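Local coordinates for protein kirola (Actinidia deliciosa, PDB 4IGV) that is a kiwifruit allergen of the ripening-related, Bet v 1-like proteins and, as in relatives of that fold, probably binds small hydrophobic ligands in an internal cavity, at residues E66-E74 / T84-L92; I31-I39 / F136-Y147. One frame throughout, in Å; residues are numbered along the deposited sequence.

Contact 1 of 2, residues E66-E74 / T84-L92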
loop_
_atom_site.group_PDB
_atom_site.type_symbol
_atom_site.label_atom_id
_atom_site.label_comp_id
_atom_site.label_asym_id
_atom_site.label_seq_id
_atom_site.Cartn_x
_atom_site.Cartn_y
_atom_site.Cartn_z
ATOM N N GLU A 66 -6.843 -6.840 -14.329
ATOM C CA GLU A 66 -6.552 -5.434 -14.168
ATOM C C GLU A 66 -7.641 -4.795 -13.310
ATOM O O GLU A 66 -8.854 -5.028 -13.526
ATOM C CB GLU A 66 -6.413 -4.725 -15.516
ATOM C CG GLU A 66 -5.237 -5.241 -16.366
ATOM C CD GLU A 66 -5.035 -4.455 -17.660
ATOM O OE1 GLU A 66 -5.706 -3.425 -17.889
ATOM O OE2 GLU A 66 -4.198 -4.906 -18.462
ATOM N N LYS A 67 -7.174 -4.061 -12.312
ATOM C CA LYS A 67 -8.037 -3.377 -11.371
ATOM C C LYS A 67 -7.617 -1.933 -11.227
ATOM O O LYS A 67 -6.519 -1.555 -11.617
ATOM C CB LYS A 67 -8.002 -4.064 -10.030
ATOM C CG LYS A 67 -8.660 -5.482 -10.094
ATOM C CD LYS A 67 -8.762 -6.116 -8.763
ATOM C CE LYS A 67 -9.113 -7.577 -8.906
ATOM N NZ LYS A 67 -10.526 -7.853 -8.654
ATOM N N THR A 68 -8.498 -1.117 -10.661
ATOM C CA THR A 68 -8.141 0.260 -10.348
ATOM C C THR A 68 -8.602 0.620 -8.937
ATOM O O THR A 68 -9.511 -0.012 -8.397
ATOM C CB THR A 68 -8.708 1.313 -11.340
ATOM O OG1 THR A 68 -10.150 1.383 -11.250
ATOM C CG2 THR A 68 -8.292 1.012 -12.756
ATOM N N ALA A 69 -7.986 1.634 -8.365
ATOM C CA ALA A 69 -8.396 2.180 -7.062
ATOM C C ALA A 69 -8.061 3.650 -7.058
ATOM O O ALA A 69 -7.042 4.078 -7.616
ATOM C CB ALA A 69 -7.669 1.515 -5.951
ATOM N N LYS A 70 -8.903 4.433 -6.417
ATOM C CA LYS A 70 -8.578 5.810 -6.119
ATOM C C LYS A 70 -8.523 5.913 -4.613
ATOM O O LYS A 70 -9.460 5.525 -3.895
ATOM C CB LYS A 70 -9.657 6.761 -6.660
ATOM C CG LYS A 70 -9.344 8.176 -6.504
ATOM C CD LYS A 70 -10.391 9.109 -7.121
ATOM C CE LYS A 70 -11.679 9.040 -6.422
ATOM N NZ LYS A 70 -12.572 10.124 -6.965
ATOM N N ASP A 71 -7.424 6.461 -4.117
ATOM C CA ASP A 71 -7.162 6.559 -2.684
ATOM C C ASP A 71 -6.900 7.982 -2.263
ATOM O O ASP A 71 -6.396 8.784 -3.077
ATOM C CB ASP A 71 -5.895 5.816 -2.256
ATOM C CG ASP A 71 -5.928 4.333 -2.442
ATOM O OD1 ASP A 71 -6.831 3.777 -3.088
ATOM O OD2 ASP A 71 -4.944 3.691 -1.941
ATOM N N ILE A 72 -7.245 8.297 -1.007
ATOM C CA ILE A 72 -6.816 9.521 -0.343
ATOM C C ILE A 72 -5.755 9.177 0.689
ATOM O O ILE A 72 -5.817 8.145 1.348
ATOM C CB ILE A 72 -8.010 10.344 0.296
ATOM C CG1 ILE A 72 -7.525 11.645 0.946
ATOM C CG2 ILE A 72 -8.803 9.526 1.298
ATOM C CD1 ILE A 72 -8.656 12.672 1.176
ATOM N N VAL A 73 -4.752 10.036 0.811
ATOM C CA VAL A 73 -3.778 9.891 1.897
ATOM C C VAL A 73 -4.436 10.521 3.121
ATOM O O VAL A 73 -4.587 11.751 3.213
ATOM C CB VAL A 73 -2.477 10.544 1.580
ATOM C CG1 VAL A 73 -1.553 10.457 2.836
ATOM C CG2 VAL A 73 -1.783 9.851 0.387
ATOM N N GLU A 74 -4.908 9.700 4.046
ATOM C CA GLU A 74 -5.670 10.138 5.214
ATOM C C GLU A 74 -4.756 10.615 6.325
ATOM O O GLU A 74 -5.218 11.384 7.166
ATOM C CB GLU A 74 -6.522 8.934 5.689
ATOM C CG GLU A 74 -7.083 8.795 7.018
ATOM C CD GLU A 74 -8.077 7.592 7.034
ATOM O OE1 GLU A 74 -8.959 7.513 6.149
ATOM O OE2 GLU A 74 -8.036 6.840 7.988
ATOM N N THR A 84 -1.088 6.431 5.745
ATOM C CA THR A 84 -2.377 5.775 5.707
ATOM C C THR A 84 -3.149 6.180 4.447
ATOM O O THR A 84 -3.377 7.364 4.194
ATOM C CB THR A 84 -3.237 6.118 6.922
ATOM O OG1 THR A 84 -2.529 5.751 8.117
ATOM C CG2 THR A 84 -4.589 5.422 6.890
ATOM N N PHE A 85 -3.527 5.163 3.676
ATOM C CA PHE A 85 -4.287 5.307 2.433
ATOM C C PHE A 85 -5.714 4.818 2.643
ATOM O O PHE A 85 -5.947 3.734 3.191
ATOM C CB PHE A 85 -3.669 4.445 1.370
ATOM C CG PHE A 85 -2.249 4.798 1.020
ATOM C CD1 PHE A 85 -1.961 5.769 0.078
ATOM C CD2 PHE A 85 -1.212 4.156 1.635
ATOM C CE1 PHE A 85 -0.602 6.098 -0.227
ATOM C CE2 PHE A 85 0.139 4.463 1.338
ATOM C CZ PHE A 85 0.430 5.438 0.412
ATOM N N LYS A 86 -6.692 5.658 2.320
ATOM C CA LYS A 86 -8.106 5.280 2.345
ATOM C C LYS A 86 -8.560 5.016 0.907
ATOM O O LYS A 86 -8.472 5.913 0.094
ATOM C CB LYS A 86 -8.982 6.366 2.986
ATOM C CG LYS A 86 -10.466 6.091 2.863
ATOM C CD LYS A 86 -11.261 7.231 3.506
ATOM C CE LYS A 86 -12.704 7.099 3.228
ATOM N NZ LYS A 86 -13.325 8.326 3.806
ATOM N N ILE A 87 -9.085 3.843 0.621
ATOM C CA ILE A 87 -9.608 3.534 -0.702
ATOM C C ILE A 87 -10.992 4.107 -0.825
ATOM O O ILE A 87 -11.852 3.839 0.020
ATOM C CB ILE A 87 -9.608 2.004 -1.007
ATOM C CG1 ILE A 87 -8.217 1.405 -0.765
ATOM C CG2 ILE A 87 -10.163 1.770 -2.462
ATOM C CD1 ILE A 87 -8.131 -0.126 -0.870
ATOM N N VAL A 88 -11.224 4.936 -1.832
ATOM C CA VAL A 88 -12.525 5.618 -1.959
ATOM C C VAL A 88 -13.301 5.157 -3.146
ATOM O O VAL A 88 -14.547 5.188 -3.119
ATOM C CB VAL A 88 -12.408 7.129 -1.925
ATOM C CG1 VAL A 88 -11.819 7.554 -0.526
ATOM C CG2 VAL A 88 -11.636 7.722 -3.044
ATOM N N GLU A 89 -12.625 4.695 -4.182
ATOM C CA GLU A 89 -13.280 4.101 -5.343
ATOM C C GLU A 89 -12.451 2.971 -5.894
ATOM O O GLU A 89 -11.238 2.956 -5.710
ATOM C CB GLU A 89 -13.454 5.133 -6.474
ATOM C CG GLU A 89 -14.265 6.331 -6.165
ATOM C CD GLU A 89 -14.484 7.249 -7.384
ATOM O OE1 GLU A 89 -13.726 7.147 -8.388
ATOM O OE2 GLU A 89 -15.427 8.076 -7.338
ATOM N N GLY A 90 -13.091 2.054 -6.571
ATOM C CA GLY A 90 -12.404 1.024 -7.330
ATOM C C GLY A 90 -12.978 -0.336 -7.107
ATOM O O GLY A 90 -14.006 -0.505 -6.462
ATOM N N ASP A 91 -12.326 -1.329 -7.691
ATOM C CA ASP A 91 -12.839 -2.697 -7.640
ATOM C C ASP A 91 -13.078 -3.139 -6.199
ATOM O O ASP A 91 -14.053 -3.849 -5.923
ATOM C CB ASP A 91 -11.884 -3.660 -8.350
ATOM C CG ASP A 91 -11.731 -3.346 -9.825
ATOM O OD1 ASP A 91 -12.295 -4.074 -10.660
ATOM O OD2 ASP A 91 -11.063 -2.362 -10.196
ATOM N N LEU A 92 -12.163 -2.812 -5.300
ATOM C CA LEU A 92 -12.326 -3.227 -3.873
ATOM C C LEU A 92 -13.614 -2.764 -3.231
ATOM O O LEU A 92 -14.174 -3.445 -2.343
ATOM C CB LEU A 92 -11.121 -2.764 -3.034
ATOM C CG LEU A 92 -9.846 -3.592 -3.144
ATOM C CD1 LEU A 92 -8.583 -2.871 -2.748
ATOM C CD2 LEU A 92 -10.009 -4.950 -2.358
HETATM O O HOH W 1 -11.473 -4.138 -13.204
HETATM O O HOH W 2 -12.889 -6.629 -9.881
HETATM O O HOH W 3 -9.612 -1.589 -5.995
HETATM O O HOH W 4 -11.569 -0.781 -12.163
#
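Asp71 and Ile87 face each other across an antiparallel beta hairpin of the Bet v 1-like sheet, as a non-hydrogen-bonded pair between strands 65-77 and 82-88. Their side chains run alongside one another, Asp71 OD1 lying 3.6 Å from Ile87 CG1. Ala69, Val73 and Phe85 share this buried face; Val73 CG2 comes to 4.0 Å from Phe85 CE1, and the ring reaches on to Leu28. Asp71 OD2 lies beside Phe85 CB, oblique to the ring, and is hydrogen-bonded to an unidentified ligand.

A classic beta bulge breaks the register: Val88 and Glu89 both face Lys70, and Lys70 O accepts from Val88 N (2.8 Å) and, in the carbonyl plane, from Glu89 N (3.3 Å). Gly90, at phi 134°, has backbone angles and a closeness to Thr68 O and Ala69 that leave no room for a side chain.

The other face is looser. Lys70 and Glu89 point outward side by side; a bend at chi3 (67°) turns the amine to a long salt bridge, NZ to Glu89 OE1 3.5 Å. At the open end the aspartate after the bulge takes over as acceptor and gathers water at both oxygens: Asp91 OD1 receives two waters, while Asp91 OD2 takes one water and a nearly straight bond from Thr68 N (2.9 Å, 170°).

Contact 2 of 2, residues I31-I39 / F136-Y147; sequences ISEMSPVNI and FCIEITKDIETY
Ser35, where helix 30-34 gives way to a turn, donates from OG to Asp143 OD2 of the C-terminal helix at 2.6 Å, using the anti lone pair of the carboxylate. With OG set opposite the backbone N (chi1 -161°), the hydroxyl is turned to the helix and also rests against Ile140 CG1. A water links the same Asp143 OD2, weakly, to Val37 N. One helical turn before Asp143, Glu139 OE1 is met by Asn38 ND2 at 3.3 Å, with amide and carboxylate roughly at right angles and the donor above the carboxylate plane. This bond is doubtful: it is long and bent, it rests on one of two conformers of Glu139, and it leaves two acceptors, Asn38 OD1 and Glu139 OE2, only 3.0 Å apart.

Aromatic contacts lie at the two ends. Tyr147 lays its ring flat over Met34: CG of Met34 is 3.7 Å from the ring centroid, 10° off the normal, a CH-pi contact over the centre of one face, and the sulfur adds an oblique Met-aromatic contact. Toward its hydroxyl the ring reaches Glu33, whose carboxylate is turned almost parallel to it (2°). At the other end, Asn38 O sits in the plane of the Phe136 ring at its edge, 3.6 Å from CE1.

Apolar side chains run along the contact. Ile39 CD1 touches Phe136 CZ at 3.7 Å, and Ile39 CG1 meets Ile140 CD1 at 3.9 Å.

The contact thus joins the end of helix 30-34, the following turn and the start of strand 39-46 to helix 131-145. Helix 17-25 adds Ile23 against Ile31 and Ile144, strand 112-122 backs the helix with Trp116 and Phe118, and Phe136 meets the Tyr60 ring of strand 55-62.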
loop_
_atom_site.group_PDB
_atom_site.type_symbol
_atom_site.label_atom_id
_atom_site.label_comp_id
_atom_site.label_asym_id
_atom_site.label_seq_id
_atom_site.Cartn_x
_atom_site.Cartn_y
_atom_site.Cartn_z
ATOM N N ILE A 31 6.895 2.751 -7.808
ATOM C CA ILE A 31 6.521 1.335 -7.683
ATOM C C ILE A 31 6.030 0.752 -8.999
ATOM O O ILE A 31 6.017 -0.474 -9.157
ATOM C CB ILE A 31 5.528 1.016 -6.528
ATOM C CG1 ILE A 31 4.122 1.587 -6.804
ATOM C CG2 ILE A 31 6.168 1.386 -5.143
ATOM C CD1 ILE A 31 3.045 1.197 -5.776
ATOM N N SER A 32 5.609 1.597 -9.938
ATOM C CA SER A 32 5.383 1.092 -11.305
ATOM C C SER A 32 6.660 0.500 -11.869
ATOM O O SER A 32 6.637 -0.621 -12.400
ATOM C CB SER A 32 4.881 2.207 -12.199
ATOM O OG SER A 32 3.681 2.679 -11.628
ATOM N N GLU A 33 7.774 1.215 -11.711
ATOM C CA GLU A 33 9.046 0.782 -12.239
ATOM C C GLU A 33 9.626 -0.436 -11.508
ATOM O O GLU A 33 10.241 -1.318 -12.145
ATOM C CB GLU A 33 9.994 1.983 -12.170
ATOM C CG GLU A 33 11.437 1.685 -12.189
ATOM C CD GLU A 33 12.250 2.953 -11.859
ATOM O OE1 GLU A 33 12.340 3.812 -12.768
ATOM O OE2 GLU A 33 12.763 3.085 -10.709
ATOM N N MET A 34 9.452 -0.469 -10.174
ATOM C CA MET A 34 10.070 -1.481 -9.326
ATOM C C MET A 34 9.286 -2.769 -9.238
ATOM O O MET A 34 9.848 -3.845 -9.020
ATOM C CB MET A 34 10.335 -0.926 -7.933
ATOM C CG MET A 34 11.226 0.295 -7.997
ATOM S SD MET A 34 11.455 1.078 -6.371
ATOM C CE MET A 34 12.711 2.299 -6.768
ATOM N N SER A 35 7.981 -2.677 -9.481
ATOM C CA SER A 35 7.072 -3.863 -9.427
ATOM C C SER A 35 6.072 -3.782 -10.593
ATOM O O SER A 35 4.847 -3.782 -10.415
ATOM C CB SER A 35 6.318 -3.932 -8.088
ATOM O OG SER A 35 5.805 -5.230 -7.825
ATOM N N PRO A 36 6.591 -3.839 -11.844
ATOM C CA PRO A 36 5.756 -3.585 -13.014
ATOM C C PRO A 36 4.757 -4.647 -13.360
ATOM O O PRO A 36 3.777 -4.350 -14.052
ATOM C CB PRO A 36 6.790 -3.424 -14.127
ATOM C CG PRO A 36 7.947 -4.228 -13.654
ATOM C CD PRO A 36 8.017 -3.989 -12.195
ATOM N N VAL A 37 4.958 -5.862 -12.868
ATOM C CA VAL A 37 3.949 -6.907 -13.072
ATOM C C VAL A 37 2.674 -6.568 -12.250
ATOM O O VAL A 37 1.532 -6.811 -12.711
ATOM C CB VAL A 37 4.510 -8.289 -12.707
ATOM C CG1 VAL A 37 3.399 -9.314 -12.824
ATOM C CG2 VAL A 37 5.745 -8.649 -13.654
ATOM N N ASN A 38 2.892 -6.001 -11.058
ATOM C CA ASN A 38 1.833 -5.750 -10.100
ATOM C C ASN A 38 1.170 -4.378 -10.291
ATOM O O ASN A 38 -0.022 -4.243 -10.171
ATOM C CB ASN A 38 2.371 -5.880 -8.671
ATOM C CG ASN A 38 2.868 -7.254 -8.361
ATOM O OD1 ASN A 38 3.992 -7.402 -7.853
ATOM N ND2 ASN A 38 2.109 -8.247 -8.745
ATOM N N ILE A 39 1.976 -3.373 -10.583
ATOM C CA ILE A 39 1.540 -1.971 -10.665
ATOM C C ILE A 39 1.834 -1.395 -12.010
ATOM O O ILE A 39 3.018 -1.359 -12.454
ATOM C CB ILE A 39 2.237 -1.122 -9.599
ATOM C CG1 ILE A 39 1.983 -1.691 -8.195
ATOM C CG2 ILE A 39 1.784 0.354 -9.703
ATOM C CD1 ILE A 39 0.653 -1.525 -7.751
ATOM N N PHE A 136 -0.153 -9.507 -2.295
ATOM C CA PHE A 136 0.244 -8.545 -3.320
ATOM C C PHE A 136 1.159 -7.463 -2.759
ATOM O O PHE A 136 2.167 -7.092 -3.321
ATOM C CB PHE A 136 -1.051 -8.059 -3.996
ATOM C CG PHE A 136 -0.963 -6.847 -4.893
ATOM C CD1 PHE A 136 -0.847 -6.967 -6.270
ATOM C CD2 PHE A 136 -1.104 -5.609 -4.342
ATOM C CE1 PHE A 136 -0.852 -5.813 -7.066
ATOM C CE2 PHE A 136 -1.089 -4.476 -5.127
ATOM C CZ PHE A 136 -0.940 -4.618 -6.499
ATOM N N CYS A 137 0.747 -6.893 -1.623
ATOM C CA CYS A 137 1.520 -5.864 -0.957
ATOM C C CYS A 137 2.877 -6.367 -0.499
ATOM O O CYS A 137 3.880 -5.652 -0.618
ATOM C CB CYS A 137 0.748 -5.299 0.224
ATOM S SG CYS A 137 -0.712 -4.288 -0.237
ATOM N N ILE A 138 2.921 -7.577 0.029
ATOM C CA ILE A 138 4.189 -8.151 0.452
ATOM C C ILE A 138 5.095 -8.384 -0.763
ATOM O O ILE A 138 6.301 -8.178 -0.698
ATOM C CB ILE A 138 3.978 -9.414 1.272
ATOM C CG1 ILE A 138 3.245 -9.055 2.591
ATOM C CG2 ILE A 138 5.318 -10.091 1.583
ATOM C CD1 ILE A 138 4.006 -8.144 3.494
ATOM N N GLU A 139 4.484 -8.774 -1.886
ATOM C CA GLU A 139 5.247 -9.015 -3.129
ATOM C C GLU A 139 5.862 -7.729 -3.587
ATOM O O GLU A 139 7.048 -7.641 -3.901
ATOM C CB GLU A 139 4.365 -9.525 -4.285
ATOM C CG GLU A 139 5.280 -9.995 -5.440
ATOM C CD GLU A 139 4.639 -10.210 -6.794
ATOM O OE1 GLU A 139 3.434 -10.550 -6.865
ATOM O OE2 GLU A 139 5.406 -10.047 -7.790
ATOM N N ILE A 140 5.042 -6.686 -3.630
ATOM C CA ILE A 140 5.528 -5.348 -3.984
ATOM C C ILE A 140 6.725 -4.971 -3.108
ATOM O O ILE A 140 7.738 -4.489 -3.601
ATOM C CB ILE A 140 4.435 -4.283 -3.933
ATOM C CG1 ILE A 140 3.471 -4.514 -5.091
ATOM C CG2 ILE A 140 5.071 -2.888 -3.992
ATOM C CD1 ILE A 140 2.196 -3.700 -4.914
ATOM N N THR A 141 6.604 -5.235 -1.803
ATOM C CA THR A 141 7.665 -4.944 -0.871
ATOM C C THR A 141 8.954 -5.686 -1.257
ATOM O O THR A 141 10.037 -5.110 -1.271
ATOM C CB THR A 141 7.239 -5.348 0.561
ATOM O OG1 THR A 141 6.044 -4.624 0.907
ATOM C CG2 THR A 141 8.325 -5.077 1.589
ATOM N N LYS A 142 8.833 -6.954 -1.599
ATOM C CA LYS A 142 9.992 -7.750 -1.999
ATOM C C LYS A 142 10.594 -7.284 -3.321
ATOM O O LYS A 142 11.831 -7.280 -3.475
ATOM C CB LYS A 142 9.620 -9.231 -2.027
ATOM C CG LYS A 142 9.350 -9.809 -0.637
ATOM C CD LYS A 142 8.830 -11.209 -0.698
ATOM C CE LYS A 142 8.438 -11.706 0.664
ATOM N NZ LYS A 142 7.902 -13.095 0.546
ATOM N N ASP A 143 9.723 -6.838 -4.228
ATOM C CA ASP A 143 10.207 -6.271 -5.496
ATOM C C ASP A 143 10.996 -4.993 -5.237
ATOM O O ASP A 143 12.031 -4.812 -5.861
ATOM C CB ASP A 143 9.063 -6.027 -6.438
ATOM C CG ASP A 143 8.541 -7.289 -7.080
ATOM O OD1 ASP A 143 9.212 -8.352 -7.035
ATOM O OD2 ASP A 143 7.443 -7.268 -7.672
ATOM N N ILE A 144 10.507 -4.152 -4.310
ATOM C CA ILE A 144 11.233 -2.911 -4.025
ATOM C C ILE A 144 12.571 -3.233 -3.395
ATOM O O ILE A 144 13.610 -2.681 -3.768
ATOM C CB ILE A 144 10.399 -1.987 -3.144
ATOM C CG1 ILE A 144 9.172 -1.471 -3.882
ATOM C CG2 ILE A 144 11.281 -0.868 -2.568
ATOM C CD1 ILE A 144 8.095 -0.837 -2.949
ATOM N N GLU A 145 12.570 -4.111 -2.397
ATOM C CA GLU A 145 13.818 -4.390 -1.669
ATOM C C GLU A 145 14.890 -5.013 -2.512
ATOM O O GLU A 145 16.070 -4.859 -2.232
ATOM C CB GLU A 145 13.516 -5.197 -0.379
ATOM C CG GLU A 145 13.240 -6.592 -0.579
ATOM C CD GLU A 145 12.889 -7.379 0.741
ATOM O OE1 GLU A 145 13.691 -7.363 1.635
ATOM O OE2 GLU A 145 11.726 -7.864 0.825
ATOM N N THR A 146 14.506 -5.707 -3.585
ATOM C CA THR A 146 15.440 -6.419 -4.428
ATOM C C THR A 146 15.672 -5.681 -5.756
ATOM O O THR A 146 16.379 -6.231 -6.623
ATOM C CB THR A 146 14.982 -7.853 -4.742
ATOM O OG1 THR A 146 13.710 -7.858 -5.395
ATOM C CG2 THR A 146 14.926 -8.688 -3.479
ATOM N N TYR A 147 15.122 -4.480 -5.924
ATOM C CA TYR A 147 15.233 -3.767 -7.189
ATOM C C TYR A 147 16.680 -3.383 -7.479
ATOM O O TYR A 147 17.351 -2.831 -6.628
ATOM C CB TYR A 147 14.359 -2.514 -7.139
ATOM C CG TYR A 147 14.368 -1.746 -8.429
ATOM C CD1 TYR A 147 13.671 -2.207 -9.533
ATOM C CD2 TYR A 147 14.966 -0.513 -8.501
ATOM C CE1 TYR A 147 13.648 -1.495 -10.705
ATOM C CE2 TYR A 147 14.967 0.218 -9.688
ATOM C CZ TYR A 147 14.310 -0.277 -10.785
ATOM O OH TYR A 147 14.282 0.444 -11.961
HETATM O O HOH W 5 7.150 -6.924 -10.944
HETATM O O HOH W 6 2.741 -10.932 -9.184
#

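How the contacts relate
Contact 1 and contact 2 do not touch: their centres lie 18 Å apart and their nearest atoms about 7 Å. Along the chain, the hairpin 66-74/84-92 falls entirely between 31-39 and 136-147, so closing contact 2 brings together parts that flank it in sequence. Strand 55-62 bridges them: it pairs with 66-74, its Tyr60 touches both Lys67 and Phe136, and its Thr61 bonds the backbone at Asn38. In Bet v 1 relatives the curved sheet and the long C-terminal helix enclose a ligand cavity; here the inward face of contact 1, where Asp71 holds an unidentified molecule, probably from the crystallisation liquor, and helix 131-145 of contact 2 probably form parts of its wall.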